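Local coordinates for protein CDP-glucose-4,6-dehydratase (Yersinia pseudotuberculosis, PDB 1RKX) that catalyses the NAD-dependent dehydration of CDP-D-glucose, most likely to CDP-4-keto-6-deoxyglucose, as a member of the short-chain dehydrogenase/reductase superfamily, at residues C[37-42]-C[60-65]; C[15-20]-C[48-53]; C[187-192]-C[258-263]. All coordinates share one frame; numbering follows the deposited sequence.

Contact 1: residues C[37-42]-C[60-65]; sequences KGYSLT and QSEIGD. With NAD (nicotinamide-adenine-dinucleotide), chain G.
Strands 37-40 and 60-63 run parallel, and their backbone polar groups pair alternately: G38 N donates to Q60 O, E62 N to G38 O, S40 N to E62 O and, past the strand end, G64 N to S40 O (2.7 Å). K37, Y39 and E62 share one face of the sheet. With CG anti to the backbone N (chi1 180°) and every later torsion extended, K37 carries NZ to 3.5 Å from E62 OE1, a salt bridge also spanned by a water, which accepts from NZ and donates to OE1, each at 2.8 Å. The same lysine NZ also bonds S75 O and pairs with E78, while E62 OE1 takes S75 OG. Next along this face, the ring of Y39 meets the E62 carboxylate at its edge and lies with one face over G64 CA, 4.1 Å from the ring centroid. Its hydroxyl donates to D65 O (2.8 Å), approaching from above that carbonyl's plane. The loop ends that follow the strands hold the adenosine of NAD: N6A donates almost straight to D65 OD1 (2.9 Å, 166°), L41 N makes a weak bond to O2B, and L41 CD1 packs on the adenine. D65 OD2 is paired with R67. This is the edge of the Rossmann sheet: strand 60-63 is outermost, strand 11-15 flanks 35-40 on its other side, and helix 69-79 covers K37, Y39 and E62.

Contact 2: residues C[15-20]-C[48-53]; sequences TGHTGF and SLFETA. With NAD (nicotinamide-adenine-dinucleotide), chain G.
T18 presses CG2 onto one face of the F50 ring, 3.8 Å from its centroid, while F50 CD1 reaches T18 CA. The far part of the same ring turns its edge toward the face of H17, an offset edge-to-face pair with planes at 88° and F50 CE1 3.7 Å from H17 CD2. L49 CD2 touches F20 O, at the start of helix 20-31. No direct hydrogen bond joins the segments; a water bridges them instead, donating to T18 O and accepting from F50 N (both 2.8 Å). With OG1 between the backbone N and the carbonyl carbon (chi1 62°), the T18 hydroxyl faces the adenosine ribose and accepts from NAD O3B at 2.8 Å; it is also bonded to L41 O. G16 to G19 make the glycine-rich turn of the Rossmann fold between strand 11-15 and helix 20-31, and F20 N, in the first turn of that helix, donates to the phosphate oxygen O2A (2.8 Å, 173°). Further out, H17 is fixed at both nitrogens, ND1 by S40 and NE2 by S61. Helix 49-52 is started by S48, whose OG accepts from E51 N as an N-cap; W24 and W332 pack against L49.

Contact 3: residues C[187-192]-C[258-263]; sequences AVATVR and EGWNFG
R192 places CG anti to its carbonyl carbon (chi1 -50°) and then runs extended to NE, which brings the guanidinium back along the sheet until one of its faces lies over G259 CA, 3.9 Å from NH2. T190 uses the position between backbone N and carbonyl carbon (chi1 54°) to set OG1 against the same G259 CA, at 3.3 Å. Both polar ends are engaged beyond the two strands, T190 OG1 and R192 NE with the carboxylate of E165 and R192 NH1 with Y136 OH and E147 O. On the face carrying V191 and W260, the indole has its edge toward T190 O, and A189 CB sits 4.2 Å from W260 CD1. V191 CG1 meets the edge of the F262 ring at CE1 (3.8 Å). The backbones are joined by four hydrogen bonds, T190 N to E258 O, W260 N to T190 O, R192 N to W260 O (2.7 Å, 165°) and F262 N to R192 O (2.9 Å). Helix 236-251 packs on V191 and W260, and helix 308-314 on W260 and F262, where K309 makes a cation-pi contact with the indole. Such parallel pairing, with strand 259-261 outermost beside 187-192, forms one edge of the seven-stranded Rossmann sheet of extended short-chain dehydrogenases/reductases.

In the fold
Contacts 1 and 3 pair parallel strands at the two edges of one seven-stranded sheet, their centres 23 Å apart. Contact 2 adjoins contact 1, with centres 10 Å apart, and their segments alternate along the chain: helix 49-52 lies between strands 35-40 and 60-63. H17, S40 and S61 link them directly, and both touch NAD, contact 1 at the adenine and its ribose, contact 2 at the same ribose and the phosphate. Contact 1 is only partly buried and combines backbone bonding with charged groups and water. Contact 2 is buried, joined by rings, methyls and one bridging water. Contact 3, also buried, combines backbone bonds with apolar packing on one face and buried charge on the other.

Contact 1: residues C[37-42]-C[60-65]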
loop_
_atom_site.group_PDB
_atom_site.type_symbol
_atom_site.label_atom_id
_atom_site.label_comp_id
_atom_site.label_asym_id
_atom_site.label_seq_id
_atom_site.Cartn_x
_atom_site.Cartn_y
_atom_site.Cartn_z
ATOM N N LYS C 37 -21.308 -35.661 5.989
ATOM C CA LYS C 37 -22.370 -35.241 6.900
ATOM C C LYS C 37 -22.601 -33.757 6.644
ATOM O O LYS C 37 -21.650 -32.985 6.548
ATOM C CB LYS C 37 -21.982 -35.445 8.369
ATOM C CG LYS C 37 -23.094 -35.004 9.332
ATOM C CD LYS C 37 -22.771 -35.307 10.794
ATOM C CE LYS C 37 -23.934 -34.913 11.704
ATOM N NZ LYS C 37 -23.637 -35.131 13.151
ATOM N N GLY C 38 -23.863 -33.366 6.527
ATOM C CA GLY C 38 -24.189 -31.974 6.281
ATOM C C GLY C 38 -24.979 -31.360 7.427
ATOM O O GLY C 38 -25.702 -32.057 8.139
ATOM N N TYR C 39 -24.834 -30.047 7.599
ATOM C CA TYR C 39 -25.530 -29.311 8.657
ATOM C C TYR C 39 -25.985 -27.991 8.040
ATOM O O TYR C 39 -25.150 -27.144 7.708
ATOM C CB TYR C 39 -24.567 -29.044 9.815
ATOM C CG TYR C 39 -25.187 -28.388 11.033
ATOM C CD1 TYR C 39 -25.636 -29.154 12.110
ATOM C CD2 TYR C 39 -25.302 -27.000 11.118
ATOM C CE1 TYR C 39 -26.179 -28.553 13.250
ATOM C CE2 TYR C 39 -25.850 -26.387 12.255
ATOM C CZ TYR C 39 -26.282 -27.174 13.315
ATOM O OH TYR C 39 -26.807 -26.587 14.445
ATOM N N SER C 40 -27.295 -27.829 7.876
ATOM C CA SER C 40 -27.866 -26.617 7.279
ATOM C C SER C 40 -29.302 -26.427 7.734
ATOM O O SER C 40 -29.877 -27.279 8.410
ATOM C CB SER C 40 -27.918 -26.729 5.745
ATOM O OG SER C 40 -26.707 -27.187 5.173
ATOM N N LEU C 41 -29.879 -25.296 7.350
ATOM C CA LEU C 41 -31.285 -25.049 7.623
ATOM C C LEU C 41 -31.939 -25.741 6.427
ATOM O O LEU C 41 -31.238 -26.172 5.506
ATOM C CB LEU C 41 -31.609 -23.557 7.562
ATOM C CG LEU C 41 -31.015 -22.634 8.623
ATOM C CD1 LEU C 41 -31.438 -21.201 8.324
ATOM C CD2 LEU C 41 -31.498 -23.057 10.005
ATOM N N THR C 42 -33.260 -25.849 6.432
ATOM C CA THR C 42 -33.971 -26.470 5.320
ATOM C C THR C 42 -33.581 -25.754 4.021
ATOM O O THR C 42 -33.327 -24.547 4.032
ATOM C CB THR C 42 -35.497 -26.362 5.528
ATOM O OG1 THR C 42 -35.882 -27.191 6.633
ATOM C CG2 THR C 42 -36.253 -26.797 4.281
ATOM N N GLN C 60 -25.225 -38.159 5.457
ATOM C CA GLN C 60 -25.903 -37.876 6.719
ATOM C C GLN C 60 -26.361 -36.431 6.572
ATOM O O GLN C 60 -25.541 -35.547 6.347
ATOM C CB GLN C 60 -24.933 -37.950 7.895
ATOM C CG GLN C 60 -24.613 -39.336 8.393
ATOM C CD GLN C 60 -23.827 -39.294 9.684
ATOM O OE1 GLN C 60 -24.238 -38.652 10.650
ATOM N NE2 GLN C 60 -22.690 -39.984 9.712
ATOM N N SER C 61 -27.659 -36.188 6.700
ATOM C CA SER C 61 -28.185 -34.842 6.550
ATOM C C SER C 61 -28.847 -34.343 7.838
ATOM O O SER C 61 -29.890 -34.855 8.249
ATOM C CB SER C 61 -29.184 -34.829 5.394
ATOM O OG SER C 61 -29.711 -33.545 5.164
ATOM N N GLU C 62 -28.234 -33.351 8.479
ATOM C CA GLU C 62 -28.799 -32.797 9.705
ATOM C C GLU C 62 -29.283 -31.373 9.486
ATOM O O GLU C 62 -28.581 -30.547 8.891
ATOM C CB GLU C 62 -27.778 -32.797 10.845
ATOM C CG GLU C 62 -28.389 -32.373 12.180
ATOM C CD GLU C 62 -27.381 -32.305 13.308
ATOM O OE1 GLU C 62 -26.313 -32.937 13.194
ATOM O OE2 GLU C 62 -27.671 -31.632 14.320
ATOM N N ILE C 63 -30.492 -31.087 9.954
ATOM C CA ILE C 63 -31.041 -29.750 9.823
ATOM C C ILE C 63 -30.800 -29.012 11.138
ATOM O O ILE C 63 -31.253 -29.443 12.200
ATOM C CB ILE C 63 -32.549 -29.787 9.518
ATOM C CG1 ILE C 63 -32.792 -30.457 8.159
ATOM C CG2 ILE C 63 -33.118 -28.377 9.535
ATOM C CD1 ILE C 63 -32.027 -29.826 7.000
ATOM N N GLY C 64 -30.066 -27.906 11.060
ATOM C CA GLY C 64 -29.771 -27.134 12.253
ATOM C C GLY C 64 -29.278 -25.746 11.901
ATOM O O GLY C 64 -28.862 -25.494 10.766
ATOM N N ASP C 65 -29.334 -24.842 12.871
ATOM C CA ASP C 65 -28.895 -23.466 12.673
ATOM C C ASP C 65 -27.454 -23.349 13.161
ATOM O O ASP C 65 -27.144 -23.797 14.263
ATOM C CB ASP C 65 -29.798 -22.532 13.481
ATOM C CG ASP C 65 -29.713 -21.094 13.021
ATOM O OD1 ASP C 65 -28.593 -20.560 12.917
ATOM O OD2 ASP C 65 -30.783 -20.493 12.768
HETATM P PA NAD G . -27.452 -20.919 -0.939
HETATM O O1A NAD G . -28.424 -19.964 -0.365
HETATM O O2A NAD G . -27.937 -21.807 -2.029
HETATM O O5B NAD G . -26.828 -21.852 0.213
HETATM C C5B NAD G . -26.681 -21.311 1.548
HETATM C C4B NAD G . -26.646 -22.430 2.590
HETATM O O4B NAD G . -26.522 -21.697 3.830
HETATM C C3B NAD G . -27.957 -23.196 2.685
HETATM O O3B NAD G . -27.628 -24.599 2.671
HETATM C C2B NAD G . -28.541 -22.697 3.993
HETATM O O2B NAD G . -29.445 -23.649 4.623
HETATM C C1B NAD G . -27.296 -22.379 4.780
HETATM N N9A NAD G . -27.556 -21.490 5.901
HETATM C C8A NAD G . -27.873 -20.158 5.864
HETATM N N7A NAD G . -28.065 -19.624 7.068
HETATM C C5A NAD G . -27.860 -20.679 7.935
HETATM C C6A NAD G . -27.921 -20.760 9.343
HETATM N N6A NAD G . -28.205 -19.775 10.169
HETATM N N1A NAD G . -27.662 -21.977 9.918
HETATM C C2A NAD G . -27.365 -23.027 9.085
HETATM N N3A NAD G . -27.280 -23.069 7.773
HETATM C C4A NAD G . -27.543 -21.844 7.240
HETATM O O3 NAD G . -26.201 -20.114 -1.410
HETATM P PN NAD G . -24.825 -20.602 -2.149
HETATM O O1N NAD G . -24.852 -19.924 -3.448
HETATM O O2N NAD G . -24.852 -22.083 -2.254
HETATM O O5D NAD G . -23.696 -19.984 -1.229
HETATM C C5D NAD G . -22.808 -20.901 -0.581
HETATM C C4D NAD G . -21.746 -20.140 0.187
HETATM O O4D NAD G . -20.963 -19.449 -0.843
HETATM C C3D NAD G . -22.180 -19.029 1.143
HETATM O O3D NAD G . -21.195 -18.928 2.190
HETATM C C2D NAD G . -22.154 -17.801 0.242
HETATM O O2D NAD G . -22.058 -16.602 1.029
HETATM C C1D NAD G . -20.913 -18.068 -0.567
HETATM N N1N NAD G . -20.883 -17.293 -1.802
HETATM C C2N NAD G . -21.663 -17.623 -2.925
HETATM C C3N NAD G . -21.538 -16.855 -4.204
HETATM C C7N NAD G . -22.350 -17.300 -5.350
HETATM O O7N NAD G . -22.215 -16.666 -6.408
HETATM N N7N NAD G . -23.207 -18.341 -5.297
HETATM C C4N NAD G . -20.668 -15.618 -4.224
HETATM C C5N NAD G . -19.934 -15.398 -2.940
HETATM C C6N NAD G . -20.028 -16.151 -1.865
HETATM O O HOH W 1 -25.800 -35.079 14.941
#

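Contact 2: residues C[15-20]-C[48-53]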
loop_
_atom_site.group_PDB
_atom_site.type_symbol
_atom_site.label_atom_id
_atom_site.label_comp_id
_atom_site.label_asym_id
_atom_site.label_seq_id
_atom_site.Cartn_x
_atom_site.Cartn_y
_atom_site.Cartn_z
ATOM N N THR C 15 -21.163 -27.643 6.102
ATOM C CA THR C 15 -22.278 -26.801 6.520
ATOM C C THR C 15 -22.803 -26.197 5.228
ATOM O O THR C 15 -22.025 -25.941 4.301
ATOM C CB THR C 15 -21.856 -25.653 7.482
ATOM O OG1 THR C 15 -20.984 -24.735 6.803
ATOM C CG2 THR C 15 -21.161 -26.215 8.712
ATOM N N GLY C 16 -24.112 -25.982 5.153
ATOM C CA GLY C 16 -24.691 -25.409 3.953
ATOM C C GLY C 16 -24.864 -26.410 2.822
ATOM O O GLY C 16 -24.921 -26.025 1.651
ATOM N N HIS C 17 -24.952 -27.693 3.165
ATOM C CA HIS C 17 -25.123 -28.740 2.166
ATOM C C HIS C 17 -26.484 -28.699 1.465
ATOM O O HIS C 17 -26.652 -29.316 0.412
ATOM C CB HIS C 17 -24.923 -30.123 2.802
ATOM C CG HIS C 17 -26.055 -30.554 3.685
ATOM N ND1 HIS C 17 -26.429 -29.858 4.816
ATOM C CD2 HIS C 17 -26.886 -31.622 3.611
ATOM C CE1 HIS C 17 -27.438 -30.480 5.402
ATOM N NE2 HIS C 17 -27.734 -31.553 4.691
ATOM N N THR C 18 -27.452 -27.976 2.029
ATOM C CA THR C 18 -28.778 -27.902 1.415
ATOM C C THR C 18 -28.885 -26.767 0.399
ATOM O O THR C 18 -29.942 -26.550 -0.189
ATOM C CB THR C 18 -29.889 -27.704 2.477
ATOM O OG1 THR C 18 -29.690 -26.460 3.155
ATOM C CG2 THR C 18 -29.878 -28.858 3.492
ATOM N N GLY C 19 -27.784 -26.051 0.201
ATOM C CA GLY C 19 -27.776 -24.946 -0.740
ATOM C C GLY C 19 -27.216 -25.311 -2.106
ATOM O O GLY C 19 -26.911 -26.476 -2.380
ATOM N N PHE C 20 -27.073 -24.300 -2.957
ATOM C CA PHE C 20 -26.569 -24.479 -4.315
ATOM C C PHE C 20 -25.145 -25.026 -4.372
ATOM O O PHE C 20 -24.919 -26.130 -4.877
ATOM C CB PHE C 20 -26.663 -23.144 -5.068
ATOM C CG PHE C 20 -26.071 -23.170 -6.453
ATOM C CD1 PHE C 20 -26.507 -24.096 -7.401
ATOM C CD2 PHE C 20 -25.111 -22.230 -6.824
ATOM C CE1 PHE C 20 -25.998 -24.085 -8.705
ATOM C CE2 PHE C 20 -24.593 -22.205 -8.123
ATOM C CZ PHE C 20 -25.039 -23.134 -9.067
ATOM N N SER C 48 -35.231 -26.941 -5.384
ATOM C CA SER C 48 -33.879 -26.805 -4.869
ATOM C C SER C 48 -33.021 -27.945 -5.401
ATOM O O SER C 48 -33.528 -29.023 -5.705
ATOM C CB SER C 48 -33.882 -26.863 -3.339
ATOM O OG SER C 48 -34.230 -28.162 -2.885
ATOM N N LEU C 49 -31.723 -27.704 -5.531
ATOM C CA LEU C 49 -30.820 -28.753 -5.989
ATOM C C LEU C 49 -30.896 -29.887 -4.973
ATOM O O LEU C 49 -30.899 -31.068 -5.332
ATOM C CB LEU C 49 -29.385 -28.231 -6.053
ATOM C CG LEU C 49 -28.299 -29.251 -6.411
ATOM C CD1 LEU C 49 -28.469 -29.711 -7.862
ATOM C CD2 LEU C 49 -26.931 -28.620 -6.216
ATOM N N PHE C 50 -30.970 -29.512 -3.700
ATOM C CA PHE C 50 -31.025 -30.484 -2.609
ATOM C C PHE C 50 -32.053 -31.582 -2.871
ATOM O O PHE C 50 -31.739 -32.762 -2.786
ATOM C CB PHE C 50 -31.357 -29.780 -1.287
ATOM C CG PHE C 50 -31.256 -30.675 -0.081
ATOM C CD1 PHE C 50 -30.018 -31.168 0.332
ATOM C CD2 PHE C 50 -32.396 -31.025 0.645
ATOM C CE1 PHE C 50 -29.911 -31.998 1.457
ATOM C CE2 PHE C 50 -32.304 -31.852 1.768
ATOM C CZ PHE C 50 -31.060 -32.340 2.175
ATOM N N GLU C 51 -33.278 -31.185 -3.200
ATOM C CA GLU C 51 -34.343 -32.148 -3.454
ATOM C C GLU C 51 -34.312 -32.754 -4.856
ATOM O O GLU C 51 -34.459 -33.970 -5.010
ATOM C CB GLU C 51 -35.712 -31.500 -3.227
ATOM C CG GLU C 51 -35.977 -31.038 -1.797
ATOM C CD GLU C 51 -35.899 -32.164 -0.779
ATOM O OE1 GLU C 51 -36.104 -33.334 -1.155
ATOM O OE2 GLU C 51 -35.651 -31.871 0.407
ATOM N N THR C 52 -34.123 -31.915 -5.873
ATOM C CA THR C 52 -34.109 -32.400 -7.249
ATOM C C THR C 52 -32.984 -33.392 -7.531
ATOM O O THR C 52 -33.164 -34.339 -8.301
ATOM C CB THR C 52 -34.024 -31.230 -8.263
ATOM O OG1 THR C 52 -32.808 -30.495 -8.060
ATOM C CG2 THR C 52 -35.218 -30.292 -8.096
ATOM N N ALA C 53 -31.837 -33.203 -6.889
ATOM C CA ALA C 53 -30.700 -34.087 -7.108
ATOM C C ALA C 53 -30.487 -35.091 -5.986
ATOM O O ALA C 53 -29.442 -35.730 -5.918
ATOM C CB ALA C 53 -29.425 -33.262 -7.320
HETATM P PA NAD G . -27.452 -20.919 -0.939
HETATM O O1A NAD G . -28.424 -19.964 -0.365
HETATM O O2A NAD G . -27.937 -21.807 -2.029
HETATM O O5B NAD G . -26.828 -21.852 0.213
HETATM C C5B NAD G . -26.681 -21.311 1.548
HETATM C C4B NAD G . -26.646 -22.430 2.590
HETATM O O4B NAD G . -26.522 -21.697 3.830
HETATM C C3B NAD G . -27.957 -23.196 2.685
HETATM O O3B NAD G . -27.628 -24.599 2.671
HETATM C C2B NAD G . -28.541 -22.697 3.993
HETATM O O2B NAD G . -29.445 -23.649 4.623
HETATM C C1B NAD G . -27.296 -22.379 4.780
HETATM N N9A NAD G . -27.556 -21.490 5.901
HETATM C C8A NAD G . -27.873 -20.158 5.864
HETATM N N7A NAD G . -28.065 -19.624 7.068
HETATM C C5A NAD G . -27.860 -20.679 7.935
HETATM C C6A NAD G . -27.921 -20.760 9.343
HETATM N N6A NAD G . -28.205 -19.775 10.169
HETATM N N1A NAD G . -27.662 -21.977 9.918
HETATM C C2A NAD G . -27.365 -23.027 9.085
HETATM N N3A NAD G . -27.280 -23.069 7.773
HETATM C C4A NAD G . -27.543 -21.844 7.240
HETATM O O3 NAD G . -26.201 -20.114 -1.410
HETATM P PN NAD G . -24.825 -20.602 -2.149
HETATM O O1N NAD G . -24.852 -19.924 -3.448
HETATM O O2N NAD G . -24.852 -22.083 -2.254
HETATM O O5D NAD G . -23.696 -19.984 -1.229
HETATM C C5D NAD G . -22.808 -20.901 -0.581
HETATM C C4D NAD G . -21.746 -20.140 0.187
HETATM O O4D NAD G . -20.963 -19.449 -0.843
HETATM C C3D NAD G . -22.180 -19.029 1.143
HETATM O O3D NAD G . -21.195 -18.928 2.190
HETATM C C2D NAD G . -22.154 -17.801 0.242
HETATM O O2D NAD G . -22.058 -16.602 1.029
HETATM C C1D NAD G . -20.913 -18.068 -0.567
HETATM N N1N NAD G . -20.883 -17.293 -1.802
HETATM C C2N NAD G . -21.663 -17.623 -2.925
HETATM C C3N NAD G . -21.538 -16.855 -4.204
HETATM C C7N NAD G . -22.350 -17.300 -5.350
HETATM O O7N NAD G . -22.215 -16.666 -6.408
HETATM N N7N NAD G . -23.207 -18.341 -5.297
HETATM C C4N NAD G . -20.668 -15.618 -4.224
HETATM C C5N NAD G . -19.934 -15.398 -2.940
HETATM C C6N NAD G . -20.028 -16.151 -1.865
HETATM O O HOH W 2 -30.110 -26.908 -2.978
#

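Contact 3: residues C[187-192]-C[258-263]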
loop_
_atom_site.group_PDB
_atom_site.type_symbol
_atom_site.label_atom_id
_atom_site.label_comp_id
_atom_site.label_asym_id
_atom_site.label_seq_id
_atom_site.Cartn_x
_atom_site.Cartn_y
_atom_site.Cartn_z
ATOM N N ALA C 187 -5.119 -27.536 9.722
ATOM C CA ALA C 187 -4.723 -26.560 8.711
ATOM C C ALA C 187 -5.991 -25.824 8.279
ATOM O O ALA C 187 -6.862 -26.405 7.639
ATOM C CB ALA C 187 -4.082 -27.268 7.517
ATOM N N VAL C 188 -6.078 -24.546 8.633
ATOM C CA VAL C 188 -7.257 -23.731 8.335
ATOM C C VAL C 188 -7.055 -22.689 7.236
ATOM O O VAL C 188 -6.110 -21.903 7.277
ATOM C CB VAL C 188 -7.727 -23.000 9.608
ATOM C CG1 VAL C 188 -9.039 -22.257 9.337
ATOM C CG2 VAL C 188 -7.894 -24.001 10.746
ATOM N N ALA C 189 -7.966 -22.672 6.265
ATOM C CA ALA C 189 -7.876 -21.725 5.161
ATOM C C ALA C 189 -9.230 -21.112 4.813
ATOM O O ALA C 189 -10.278 -21.615 5.216
ATOM C CB ALA C 189 -7.307 -22.424 3.928
ATOM N N THR C 190 -9.197 -20.005 4.078
ATOM C CA THR C 190 -10.423 -19.374 3.615
ATOM C C THR C 190 -10.354 -19.363 2.095
ATOM O O THR C 190 -9.263 -19.317 1.517
ATOM C CB THR C 190 -10.598 -17.920 4.132
ATOM O OG1 THR C 190 -9.437 -17.141 3.816
ATOM C CG2 THR C 190 -10.837 -17.915 5.638
ATOM N N VAL C 191 -11.511 -19.435 1.448
ATOM C CA VAL C 191 -11.565 -19.418 -0.006
ATOM C C VAL C 191 -12.523 -18.318 -0.448
ATOM O O VAL C 191 -13.621 -18.166 0.087
ATOM C CB VAL C 191 -11.991 -20.797 -0.583
ATOM C CG1 VAL C 191 -10.893 -21.817 -0.313
ATOM C CG2 VAL C 191 -13.303 -21.261 0.028
ATOM N N ARG C 192 -12.085 -17.548 -1.431
ATOM C CA ARG C 192 -12.849 -16.417 -1.928
ATOM C C ARG C 192 -13.209 -16.584 -3.397
ATOM O O ARG C 192 -12.327 -16.700 -4.250
ATOM C CB ARG C 192 -12.014 -15.149 -1.714
ATOM C CG ARG C 192 -11.488 -15.035 -0.279
ATOM C CD ARG C 192 -10.260 -14.135 -0.159
ATOM N NE ARG C 192 -9.712 -14.152 1.200
ATOM C CZ ARG C 192 -8.574 -13.572 1.557
ATOM N NH1 ARG C 192 -7.843 -12.929 0.661
ATOM N NH2 ARG C 192 -8.172 -13.626 2.819
ATOM N N GLU C 258 -4.012 -20.375 4.542
ATOM C CA GLU C 258 -4.107 -18.941 4.278
ATOM C C GLU C 258 -5.377 -18.685 3.473
ATOM O O GLU C 258 -6.252 -19.546 3.392
ATOM C CB GLU C 258 -2.907 -18.461 3.454
ATOM C CG GLU C 258 -1.634 -19.258 3.652
ATOM C CD GLU C 258 -0.482 -18.740 2.815
ATOM O OE1 GLU C 258 -0.708 -18.405 1.630
ATOM O OE2 GLU C 258 0.650 -18.677 3.341
ATOM N N GLY C 259 -5.466 -17.498 2.874
ATOM C CA GLY C 259 -6.627 -17.155 2.068
ATOM C C GLY C 259 -6.349 -17.422 0.597
ATOM O O GLY C 259 -5.221 -17.227 0.136
ATOM N N TRP C 260 -7.371 -17.843 -0.148
ATOM C CA TRP C 260 -7.205 -18.168 -1.563
ATOM C C TRP C 260 -8.330 -17.688 -2.477
ATOM O O TRP C 260 -9.502 -17.925 -2.200
ATOM C CB TRP C 260 -7.086 -19.687 -1.741
ATOM C CG TRP C 260 -5.988 -20.317 -0.957
ATOM C CD1 TRP C 260 -6.001 -20.629 0.372
ATOM C CD2 TRP C 260 -4.697 -20.689 -1.447
ATOM N NE1 TRP C 260 -4.795 -21.174 0.742
ATOM C CE2 TRP C 260 -3.975 -21.222 -0.355
ATOM C CE3 TRP C 260 -4.078 -20.622 -2.703
ATOM C CZ2 TRP C 260 -2.659 -21.688 -0.480
ATOM C CZ3 TRP C 260 -2.767 -21.086 -2.832
ATOM C CH2 TRP C 260 -2.072 -21.613 -1.720
ATOM N N ASN C 261 -7.951 -17.044 -3.579
ATOM C CA ASN C 261 -8.894 -16.547 -4.581
ATOM C C ASN C 261 -9.138 -17.593 -5.671
ATOM O O ASN C 261 -8.200 -18.238 -6.141
ATOM C CB ASN C 261 -8.332 -15.318 -5.304
ATOM C CG ASN C 261 -8.346 -14.057 -4.465
ATOM O OD1 ASN C 261 -7.675 -13.085 -4.807
ATOM N ND2 ASN C 261 -9.114 -14.051 -3.389
ATOM N N PHE C 262 -10.388 -17.733 -6.094
ATOM C CA PHE C 262 -10.725 -18.636 -7.189
ATOM C C PHE C 262 -11.682 -17.900 -8.114
ATOM O O PHE C 262 -12.708 -17.367 -7.680
ATOM C CB PHE C 262 -11.354 -19.945 -6.690
ATOM C CG PHE C 262 -10.401 -20.824 -5.924
ATOM C CD1 PHE C 262 -10.429 -20.853 -4.536
ATOM C CD2 PHE C 262 -9.465 -21.613 -6.591
ATOM C CE1 PHE C 262 -9.546 -21.656 -3.818
ATOM C CE2 PHE C 262 -8.571 -22.422 -5.880
ATOM C CZ PHE C 262 -8.612 -22.444 -4.497
ATOM N N GLY C 263 -11.330 -17.853 -9.391
ATOM C CA GLY C 263 -12.159 -17.168 -10.357
ATOM C C GLY C 263 -11.759 -17.529 -11.773
ATOM O O GLY C 263 -10.769 -18.225 -11.977
#